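Local coordinates for AP endonuclease, family protein 2 (Mycobacterium smegmatis, PDB 5TNV), which binds magnesium in a xylose isomerase-like TIM barrel and may act as an endonuclease, at residues G219-P233 and V244-R258. Residues are numbered along the deposited sequence; the frame is centred on the assembly and turned at random.
Sequences GLNPDLGNLVRLHRP and VLPYSNFWHIKNYSR
The imidazole of His252 is met on a face and at an edge: Asn221 ND2 sits over the ring centre, 3.3 Å above its plane, with amide and ring 75° apart, while Asp223 OD2 lies in plane at the edge, 3.3 Å from His252 ND1. That last approach is no hydrogen bond, because both atoms coordinate the magnesium ion. Asn221 has its CG anti to the backbone N (chi1 165°), which also lets OD1 accept a hydrogen bond from His252 N (2.9 Å, donor tilted from the carbonyl plane), so one amide touches both ring and main chain; its ND2 is bonded to Asn139, and the ring's NE2 is held by Ser104. Pro222 CG packs on one face of the Trp251 indole as a CH-pi contact, and Ile253 CD1 covers the opposite face. Over the centre of the Tyr256 ring stands Arg229 CB, 3.5 Å from the centroid; the extended arginine then hydrogen-bonds Tyr256 OH through NH1, in the guanidinium plane, with Asn226 OD1 over one guanidinium face, offset toward the rim, while NH2 pairs with Glu196. Arg258 meets Leu230 O (from NH1) and Arg232 O (from NH2, 2.8 Å) in its guanidinium plane; Val228 O, also bonded to NH1, is tilted from that plane and approached from above its carbonyl plane. Lys254, bent at its last torsion (chi4 -71°), brings NZ to 2.8 Å from Asp223 OD1 on the syn side, a salt bridge, and also bonds Asn226 OD1 and Glu300; this grip probably steadies the metal-binding carboxylate. Backbone bonds join Leu220 to Tyr247 and Asn249. Asp223, just after strand 218-221, and His252 join Glu193, ending strand 189-193, in the magnesium site of this xylose isomerase-like TIM barrel.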
ATOM      1  N   GLY A 219     -32.311  -5.318   4.692  1.00  6.02           N
ATOM      2  CA  GLY A 219     -31.525  -5.129   3.461  1.00  5.67           C
ATOM      3  C   GLY A 219     -30.192  -5.848   3.623  1.00  5.03           C
ATOM      4  O   GLY A 219     -29.884  -6.412   4.671  1.00  6.08           O
ATOM      5  N   LEU A 220     -29.441  -5.838   2.525  1.00  5.33           N
ATOM      6  CA  LEU A 220     -28.101  -6.425   2.513  1.00  5.04           C
ATOM      7  C   LEU A 220     -27.047  -5.425   2.983  1.00  4.36           C
ATOM      8  O   LEU A 220     -27.162  -4.216   2.789  1.00  4.98           O
ATOM      9  CB  LEU A 220     -27.727  -6.927   1.109  1.00  5.53           C
ATOM     10  CG  LEU A 220     -28.563  -8.051   0.549  1.00  6.30           C
ATOM     11  CD1 LEU A 220     -28.086  -8.354  -0.881  1.00  6.77           C
ATOM     12  CD2 LEU A 220     -28.466  -9.282   1.441  1.00  7.40           C
ATOM     13  N   ASN A 221     -25.958  -5.997   3.490  1.00  4.23           N
ATOM     14  CA  ASN A 221     -24.700  -5.301   3.767  1.00  3.96           C
ATOM     15  C   ASN A 221     -23.669  -5.986   2.860  1.00  3.73           C
ATOM     16  O   ASN A 221     -23.211  -7.105   3.175  1.00  4.18           O
ATOM     17  CB  ASN A 221     -24.341  -5.410   5.239  1.00  4.45           C
ATOM     18  CG  ASN A 221     -22.910  -5.034   5.521  1.00  4.08           C
ATOM     19  OD1 ASN A 221     -22.195  -4.505   4.663  1.00  4.49           O
ATOM     20  ND2 ASN A 221     -22.473  -5.301   6.749  1.00  4.89           N
ATOM     21  N   PRO A 222     -23.316  -5.382   1.738  1.00  3.86           N
ATOM     22  CA  PRO A 222     -22.481  -5.998   0.729  1.00  4.04           C
ATOM     23  C   PRO A 222     -20.995  -5.864   1.095  1.00  3.87           C
ATOM     24  O   PRO A 222     -20.241  -5.116   0.461  1.00  4.12           O
ATOM     25  CB  PRO A 222     -22.856  -5.254  -0.548  1.00  4.74           C
ATOM     26  CG  PRO A 222     -23.111  -3.862  -0.069  1.00  4.60           C
ATOM     27  CD  PRO A 222     -23.788  -4.047   1.273  1.00  4.44           C
ATOM     28  N   ASP A 223     -20.575  -6.621   2.123  1.00  3.96           N
ATOM     29  CA  ASP A 223     -19.185  -6.579   2.617  1.00  3.95           C
ATOM     30  C   ASP A 223     -18.344  -7.459   1.700  1.00  3.68           C
ATOM     31  O   ASP A 223     -17.861  -8.523   2.102  1.00  4.13           O
ATOM     32  CB  ASP A 223     -19.143  -7.022   4.056  1.00  4.09           C
ATOM     33  CG  ASP A 223     -17.802  -6.829   4.730  1.00  3.95           C
ATOM     34  OD1 ASP A 223     -16.825  -6.355   4.086  1.00  4.55           O
ATOM     35  OD2 ASP A 223     -17.717  -7.163   5.945  1.00  4.67           O
ATOM     36  N   LEU A 224     -18.199  -7.015   0.448  1.00  3.76           N
ATOM     37  CA  LEU A 224     -17.621  -7.905  -0.564  1.00  3.49           C
ATOM     38  C   LEU A 224     -16.117  -8.032  -0.409  1.00  3.48           C
ATOM     39  O   LEU A 224     -15.544  -8.968  -1.023  1.00  3.93           O
ATOM     40  CB  LEU A 224     -18.035  -7.509  -1.978  1.00  4.08           C
ATOM     41  CG  LEU A 224     -19.537  -7.486  -2.228  1.00  4.94           C
ATOM     42  CD1 LEU A 224     -19.830  -7.319  -3.708  1.00  6.17           C
ATOM     43  CD2 LEU A 224     -20.236  -8.703  -1.665  1.00  8.11           C
ATOM     44  N   GLY A 225     -15.463  -7.228   0.390  1.00  3.57           N
ATOM     45  CA  GLY A 225     -14.093  -7.539   0.759  1.00  4.08           C
ATOM     46  C   GLY A 225     -13.979  -8.952   1.362  1.00  3.80           C
ATOM     47  O   GLY A 225     -12.949  -9.598   1.168  1.00  3.92           O
ATOM     48  N   ASN A 226     -15.004  -9.405   2.064  1.00  3.54           N
ATOM     49  CA  ASN A 226     -14.991 -10.741   2.616  1.00  3.65           C
ATOM     50  C   ASN A 226     -14.761 -11.814   1.524  1.00  3.58           C
ATOM     51  O   ASN A 226     -14.161 -12.846   1.791  1.00  4.05           O
ATOM     52  CB  ASN A 226     -16.283 -11.064   3.345  1.00  3.84           C
ATOM     53  CG  ASN A 226     -16.474 -10.282   4.619  1.00  3.62           C
ATOM     54  OD1 ASN A 226     -15.477  -9.816   5.225  1.00  4.46           O
ATOM     55  ND2 ASN A 226     -17.702 -10.143   5.066  1.00  4.07           N
ATOM     56  N   LEU A 227     -15.285 -11.570   0.337  1.00  3.67           N
ATOM     57  CA  LEU A 227     -15.164 -12.466  -0.800  1.00  3.68           C
ATOM     58  C   LEU A 227     -13.932 -12.229  -1.608  1.00  3.73           C
ATOM     59  O   LEU A 227     -13.267 -13.196  -2.075  1.00  4.00           O
ATOM     60  CB  LEU A 227     -16.416 -12.405  -1.679  1.00  4.14           C
ATOM     61  CG  LEU A 227     -17.754 -12.679  -0.969  1.00  5.10           C
ATOM     62  CD1 LEU A 227     -18.871 -12.717  -1.981  1.00  6.03           C
ATOM     63  CD2 LEU A 227     -17.708 -13.932  -0.115  1.00  6.46           C
ATOM     64  N   VAL A 228     -13.553 -10.960  -1.883  1.00  3.76           N
ATOM     65  CA  VAL A 228     -12.411 -10.633  -2.729  1.00  4.02           C
ATOM     66  C   VAL A 228     -11.116 -11.201  -2.161  1.00  3.37           C
ATOM     67  O   VAL A 228     -10.191 -11.538  -2.919  1.00  4.18           O
ATOM     68  CB  VAL A 228     -12.358  -9.103  -2.911  1.00  4.22           C
ATOM     69  CG1 VAL A 228     -11.048  -8.617  -3.500  1.00  5.35           C
ATOM     70  CG2 VAL A 228     -13.559  -8.609  -3.713  1.00  5.08           C
ATOM     71  N   ARG A 229     -11.006 -11.337  -0.838  1.00  3.42           N
ATOM     72  CA  ARG A 229      -9.775 -11.848  -0.206  1.00  3.66           C
ATOM     73  C   ARG A 229      -9.599 -13.329  -0.433  1.00  3.34           C
ATOM     74  O   ARG A 229      -8.489 -13.848  -0.160  1.00  3.48           O
ATOM     75  CB  ARG A 229      -9.829 -11.553   1.288  1.00  3.56           C
ATOM     76  CG  ARG A 229     -10.872 -12.378   2.073  1.00  3.71           C
ATOM     77  CD  ARG A 229     -11.211 -11.719   3.371  1.00  3.74           C
ATOM     78  NE  ARG A 229     -12.258 -12.432   4.094  1.00  3.69           N
ATOM     79  CZ  ARG A 229     -12.775 -11.995   5.238  1.00  3.81           C
ATOM     80  NH1 ARG A 229     -12.276 -10.930   5.845  1.00  3.99           N
ATOM     81  NH2 ARG A 229     -13.797 -12.674   5.778  1.00  4.32           N
ATOM     82  N   LEU A 230     -10.623 -14.082  -0.841  1.00  3.68           N
ATOM     83  CA  LEU A 230     -10.577 -15.526  -0.782  1.00  3.62           C
ATOM     84  C   LEU A 230      -9.753 -16.124  -1.921  1.00  3.49           C
ATOM     85  O   LEU A 230      -9.765 -15.657  -3.066  1.00  3.73           O
ATOM     86  CB  LEU A 230     -11.985 -16.093  -0.853  1.00  3.79           C
ATOM     87  CG  LEU A 230     -12.912 -15.651   0.286  1.00  4.13           C
ATOM     88  CD1 LEU A 230     -14.333 -16.141   0.029  1.00  5.03           C
ATOM     89  CD2 LEU A 230     -12.397 -16.123   1.626  1.00  5.27           C
ATOM     90  N   HIS A 231      -9.083 -17.245  -1.614  1.00  3.27           N
ATOM     91  CA  HIS A 231      -8.271 -17.958  -2.588  1.00  3.40           C
ATOM     92  C   HIS A 231      -9.117 -18.955  -3.367  1.00  4.03           C
ATOM     93  O   HIS A 231      -8.889 -20.177  -3.323  1.00  5.02           O
ATOM     94  CB  HIS A 231      -7.072 -18.607  -1.876  1.00  3.52           C
ATOM     95  CG  HIS A 231      -6.180 -17.670  -1.169  1.00  3.46           C
ATOM     96  ND1 HIS A 231      -4.840 -17.982  -0.968  1.00  3.81           N
ATOM     97  CD2 HIS A 231      -6.353 -16.459  -0.587  1.00  3.49           C
ATOM     98  CE1 HIS A 231      -4.250 -17.012  -0.297  1.00  3.65           C
ATOM     99  NE2 HIS A 231      -5.155 -16.082  -0.057  1.00  3.44           N
ATOM    100  N   ARG A 232     -10.102 -18.426  -4.076  1.00  4.03           N
ATOM    101  CA  ARG A 232     -11.061 -19.215  -4.831  1.00  4.87           C
ATOM    102  C   ARG A 232     -11.518 -18.346  -5.992  1.00  4.23           C
ATOM    103  O   ARG A 232     -11.413 -17.100  -5.905  1.00  4.82           O
ATOM    104  CB  ARG A 232     -12.258 -19.673  -3.977  1.00  7.43           C
ATOM    105  CG  ARG A 232     -13.194 -18.579  -3.627  1.00  8.07           C
ATOM    106  CD  ARG A 232     -14.449 -19.006  -2.901  1.00 11.02           C
ATOM    107  NE  ARG A 232     -14.216 -19.469  -1.539  1.00 10.40           N
ATOM    108  CZ  ARG A 232     -15.270 -19.637  -0.750  1.00 12.63           C
ATOM    109  NH1 ARG A 232     -16.547 -19.465  -1.072  1.00 16.95           N
ATOM    110  NH2 ARG A 232     -15.026 -20.028   0.487  1.00 16.88           N
ATOM    111  N   PRO A 233     -12.079 -18.937  -7.037  1.00  4.72           N
ATOM    112  CA  PRO A 233     -12.665 -18.130  -8.134  1.00  5.19           C
ATOM    113  C   PRO A 233     -13.709 -17.202  -7.602  1.00  5.49           C
ATOM    114  O   PRO A 233     -14.487 -17.546  -6.675  1.00  6.96           O
ATOM    115  CB  PRO A 233     -13.281 -19.195  -9.025  1.00  8.41           C
ATOM    116  CG  PRO A 233     -12.560 -20.439  -8.760  1.00  7.24           C
ATOM    117  CD  PRO A 233     -12.152 -20.389  -7.300  1.00  6.23           C
ATOM    118  N   VAL A 244     -25.766  -6.621  -5.998  1.00  5.52           N
ATOM    119  CA  VAL A 244     -26.261  -6.528  -4.624  1.00  5.69           C
ATOM    120  C   VAL A 244     -26.548  -5.108  -4.149  1.00  5.50           C
ATOM    121  O   VAL A 244     -27.371  -4.929  -3.225  1.00  5.84           O
ATOM    122  CB  VAL A 244     -25.349  -7.270  -3.614  1.00  5.81           C
ATOM    123  CG1 VAL A 244     -25.357  -8.769  -3.905  1.00  7.16           C
ATOM    124  CG2 VAL A 244     -23.939  -6.706  -3.614  1.00  5.55           C
ATOM    125  N   LEU A 245     -25.923  -4.078  -4.725  1.00  5.54           N
ATOM    126  CA  LEU A 245     -26.178  -2.707  -4.270  1.00  5.42           C
ATOM    127  C   LEU A 245     -27.642  -2.304  -4.318  1.00  5.58           C
ATOM    128  O   LEU A 245     -28.054  -1.562  -3.397  1.00  5.86           O
ATOM    129  CB  LEU A 245     -25.279  -1.723  -5.005  1.00  5.58           C
ATOM    130  CG  LEU A 245     -23.841  -1.690  -4.486  1.00  5.83           C
ATOM    131  CD1 LEU A 245     -22.972  -0.905  -5.455  1.00  6.57           C
ATOM    132  CD2 LEU A 245     -23.752  -1.109  -3.081  1.00  6.39           C
ATOM    133  N   PRO A 246     -28.456  -2.699  -5.304  1.00  5.91           N
ATOM    134  CA  PRO A 246     -29.885  -2.314  -5.291  1.00  6.76           C
ATOM    135  C   PRO A 246     -30.628  -2.757  -4.039  1.00  6.28           C
ATOM    136  O   PRO A 246     -31.689  -2.214  -3.779  1.00  8.77           O
ATOM    137  CB  PRO A 246     -30.452  -3.007  -6.537  1.00  7.30           C
ATOM    138  CG  PRO A 246     -29.271  -3.059  -7.472  1.00  7.62           C
ATOM    139  CD  PRO A 246     -28.121  -3.426  -6.538  1.00  7.06           C
ATOM    140  N   TYR A 247     -30.137  -3.748  -3.312  1.00  6.41           N
ATOM    141  CA  TYR A 247     -30.792  -4.314  -2.152  1.00  6.34           C
ATOM    142  C   TYR A 247     -30.123  -3.914  -0.837  1.00  5.96           C
ATOM    143  O   TYR A 247     -30.487  -4.448   0.211  1.00  7.31           O
ATOM    144  CB  TYR A 247     -30.805  -5.848  -2.251  1.00  7.44           C
ATOM    145  CG  TYR A 247     -31.460  -6.358  -3.498  1.00  8.20           C
ATOM    146  CD1 TYR A 247     -32.823  -6.529  -3.528  1.00 12.04           C
ATOM    147  CD2 TYR A 247     -30.725  -6.661  -4.640  1.00 10.15           C
ATOM    148  CE1 TYR A 247     -33.453  -6.995  -4.664  1.00 14.60           C
ATOM    149  CE2 TYR A 247     -31.341  -7.100  -5.792  1.00 11.70           C
ATOM    150  CZ  TYR A 247     -32.703  -7.266  -5.780  1.00 16.10           C
ATOM    151  OH  TYR A 247     -33.342  -7.749  -6.951  1.00 21.61           O
ATOM    152  N   SER A 248     -29.121  -3.030  -0.894  1.00  5.54           N
ATOM    153  CA  SER A 248     -28.256  -2.722   0.232  1.00  5.24           C
ATOM    154  C   SER A 248     -28.711  -1.511   1.041  1.00  5.50           C
ATOM    155  O   SER A 248     -29.004  -0.448   0.489  1.00  6.19           O
ATOM    156  CB  SER A 248     -26.826  -2.534  -0.287  1.00  5.31           C
ATOM    157  OG  SER A 248     -26.309  -3.724  -0.826  1.00  5.70           O
ATOM    158  N   ASN A 249     -28.653  -1.674   2.360  1.00  5.25           N
ATOM    159  CA  ASN A 249     -29.071  -0.588   3.290  1.00  5.05           C
ATOM    160  C   ASN A 249     -27.961  -0.190   4.267  1.00  4.53           C
ATOM    161  O   ASN A 249     -28.209   0.650   5.130  1.00  5.31           O
ATOM    162  CB  ASN A 249     -30.366  -0.930   4.006  1.00  5.38           C
ATOM    163  CG  ASN A 249     -30.202  -2.122   4.943  1.00  5.55           C
ATOM    164  OD1 ASN A 249     -29.224  -2.857   4.910  1.00  6.13           O
ATOM    165  ND2 ASN A 249     -31.222  -2.378   5.748  1.00  6.75           N
ATOM    166  N   PHE A 250     -26.783  -0.768   4.158  1.00  4.82           N
ATOM    167  CA  PHE A 250     -25.666  -0.575   5.092  1.00  4.61           C
ATOM    168  C   PHE A 250     -24.436  -1.125   4.384  1.00  4.10           C
ATOM    169  O   PHE A 250     -24.581  -1.958   3.503  1.00  4.73           O
ATOM    170  CB  PHE A 250     -25.957  -1.362   6.371  1.00  4.38           C
ATOM    171  CG  PHE A 250     -24.886  -1.291   7.443  1.00  4.32           C
ATOM    172  CD1 PHE A 250     -24.385  -0.078   7.884  1.00  4.18           C
ATOM    173  CD2 PHE A 250     -24.408  -2.461   8.042  1.00  4.44           C
ATOM    174  CE1 PHE A 250     -23.447   0.002   8.875  1.00  4.46           C
ATOM    175  CE2 PHE A 250     -23.459  -2.384   9.054  1.00  4.64           C
ATOM    176  CZ  PHE A 250     -22.996  -1.168   9.495  1.00  4.59           C
ATOM    177  N   TRP A 251     -23.241  -0.708   4.795  1.00  4.12           N
ATOM    178  CA  TRP A 251     -22.063  -1.121   4.020  1.00  3.86           C
ATOM    179  C   TRP A 251     -20.804  -1.157   4.912  1.00  3.47           C
ATOM    180  O   TRP A 251     -20.227  -0.133   5.203  1.00  4.14           O
ATOM    181  CB  TRP A 251     -21.896  -0.165   2.845  1.00  4.14           C
ATOM    182  CG  TRP A 251     -21.027  -0.670   1.718  1.00  3.73           C
ATOM    183  CD1 TRP A 251     -20.251  -1.801   1.606  1.00  4.10           C
ATOM    184  CD2 TRP A 251     -20.892   0.028   0.460  1.00  3.94           C
ATOM    185  NE1 TRP A 251     -19.646  -1.826   0.370  1.00  4.04           N
ATOM    186  CE2 TRP A 251     -20.024  -0.730  -0.349  1.00  3.91           C
ATOM    187  CE3 TRP A 251     -21.437   1.203  -0.003  1.00  4.25           C
ATOM    188  CZ2 TRP A 251     -19.702  -0.304  -1.635  1.00  4.31           C
ATOM    189  CZ3 TRP A 251     -21.119   1.645  -1.293  1.00  5.13           C
ATOM    190  CH2 TRP A 251     -20.249   0.883  -2.086  1.00  5.05           C
ATOM    191  N   HIS A 252     -20.388  -2.373   5.257  1.00  3.80           N
ATOM    192  CA  HIS A 252     -19.029  -2.654   5.728  1.00  3.80           C
ATOM    193  C   HIS A 252     -18.129  -2.579   4.484  1.00  3.50           C
ATOM    194  O   HIS A 252     -18.332  -3.357   3.545  1.00  3.68           O
ATOM    195  CB  HIS A 252     -18.903  -4.035   6.339  1.00  3.73           C
ATOM    196  CG  HIS A 252     -19.453  -4.243   7.694  1.00  3.85           C
ATOM    197  ND1 HIS A 252     -19.201  -5.413   8.374  1.00  4.37           N
ATOM    198  CD2 HIS A 252     -20.250  -3.434   8.455  1.00  4.11           C
ATOM    199  CE1 HIS A 252     -19.829  -5.270   9.530  1.00  5.21           C
ATOM    200  NE2 HIS A 252     -20.457  -4.119   9.643  1.00  4.55           N
ATOM    201  N   ILE A 253     -17.185  -1.671   4.505  1.00  3.46           N
ATOM    202  CA  ILE A 253     -16.459  -1.319   3.265  1.00  3.95           C
ATOM    203  C   ILE A 253     -14.956  -1.455   3.527  1.00  3.93           C
ATOM    204  O   ILE A 253     -14.379  -0.678   4.283  1.00  5.28           O
ATOM    205  CB  ILE A 253     -16.911   0.071   2.779  1.00  4.16           C
ATOM    206  CG1 ILE A 253     -16.255   0.418   1.433  1.00  4.92           C
ATOM    207  CG2 ILE A 253     -16.730   1.176   3.795  1.00  4.56           C
ATOM    208  CD1 ILE A 253     -16.887   1.603   0.719  1.00  5.50           C
ATOM    209  N   LYS A 254     -14.349  -2.428   2.861  1.00  3.52           N
ATOM    210  CA  LYS A 254     -12.914  -2.718   3.012  1.00  3.37           C
ATOM    211  C   LYS A 254     -12.392  -3.270   1.695  1.00  3.24           C
ATOM    212  O   LYS A 254     -13.141  -3.730   0.825  1.00  3.69           O
ATOM    213  CB  LYS A 254     -12.632  -3.655   4.186  1.00  3.53           C
ATOM    214  CG  LYS A 254     -13.234  -5.033   4.098  1.00  3.85           C
ATOM    215  CD  LYS A 254     -12.725  -5.950   5.205  1.00  4.09           C
ATOM    216  CE  LYS A 254     -13.408  -7.319   5.279  1.00  4.01           C
ATOM    217  NZ  LYS A 254     -14.798  -7.199   5.783  1.00  4.44           N
ATOM    218  N   ASN A 255     -11.050  -3.292   1.579  1.00  3.18           N
ATOM    219  CA  ASN A 255     -10.408  -3.717   0.353  1.00  3.22           C
ATOM    220  C   ASN A 255      -9.197  -4.626   0.631  1.00  3.00           C
ATOM    221  O   ASN A 255      -8.635  -4.654   1.730  1.00  3.16           O
ATOM    222  CB  ASN A 255      -9.997  -2.517  -0.510  1.00  3.37           C
ATOM    223  CG  ASN A 255     -10.076  -2.702  -2.009  1.00  3.36           C
ATOM    224  OD1 ASN A 255     -10.310  -3.836  -2.496  1.00  3.62           O
ATOM    225  ND2 ASN A 255      -9.901  -1.642  -2.753  1.00  3.55           N
ATOM    226  N   TYR A 256      -8.798  -5.319  -0.417  1.00  3.12           N
ATOM    227  CA  TYR A 256      -7.678  -6.244  -0.436  1.00  2.96           C
ATOM    228  C   TYR A 256      -7.012  -6.171  -1.790  1.00  2.95           C
ATOM    229  O   TYR A 256      -7.742  -6.060  -2.794  1.00  3.62           O
ATOM    230  CB  TYR A 256      -8.113  -7.707  -0.259  1.00  3.19           C
ATOM    231  CG  TYR A 256      -8.743  -7.987   1.063  1.00  3.17           C
ATOM    232  CD1 TYR A 256     -10.075  -7.706   1.333  1.00  3.45           C
ATOM    233  CD2 TYR A 256      -7.996  -8.558   2.104  1.00  3.65           C
ATOM    234  CE1 TYR A 256     -10.647  -7.954   2.549  1.00  3.47           C
ATOM    235  CE2 TYR A 256      -8.554  -8.826   3.341  1.00  3.50           C
ATOM    236  CZ  TYR A 256      -9.905  -8.513   3.580  1.00  3.53           C
ATOM    237  OH  TYR A 256     -10.520  -8.778   4.772  1.00  3.71           O
ATOM    238  N   SER A 257      -5.679  -6.258  -1.891  1.00  3.27           N
ATOM    239  CA  SER A 257      -5.117  -6.685  -3.168  1.00  3.18           C
ATOM    240  C   SER A 257      -5.653  -8.090  -3.466  1.00  3.44           C
ATOM    241  O   SER A 257      -5.964  -8.852  -2.542  1.00  4.29           O
ATOM    242  CB  SER A 257      -3.602  -6.689  -3.129  1.00  4.14           C
ATOM    243  OG  SER A 257      -3.133  -7.564  -2.126  1.00  6.41           O
ATOM    244  N   ARG A 258      -5.673  -8.435  -4.754  1.00  3.48           N
ATOM    245  CA  ARG A 258      -6.085  -9.777  -5.182  1.00  3.55           C
ATOM    246  C   ARG A 258      -5.183 -10.156  -6.352  1.00  3.29           C
ATOM    247  O   ARG A 258      -5.001  -9.338  -7.270  1.00  3.81           O
ATOM    248  CB  ARG A 258      -7.540  -9.804  -5.603  1.00  3.71           C
ATOM    249  CG  ARG A 258      -8.053 -11.146  -6.109  1.00  4.05           C
ATOM    250  CD  ARG A 258      -9.554 -11.132  -6.359  1.00  4.23           C
ATOM    251  NE  ARG A 258     -10.044 -12.372  -6.939  1.00  4.24           N
ATOM    252  CZ  ARG A 258     -10.215 -13.521  -6.276  1.00  4.22           C
ATOM    253  NH1 ARG A 258     -10.019 -13.578  -4.973  1.00  4.77           N
ATOM    254  NH2 ARG A 258     -10.587 -14.588  -6.966  1.00  5.21           N
TER
HETATM  255  O   HOH W   1     -16.227  -4.777   1.928  1.00  4.07           O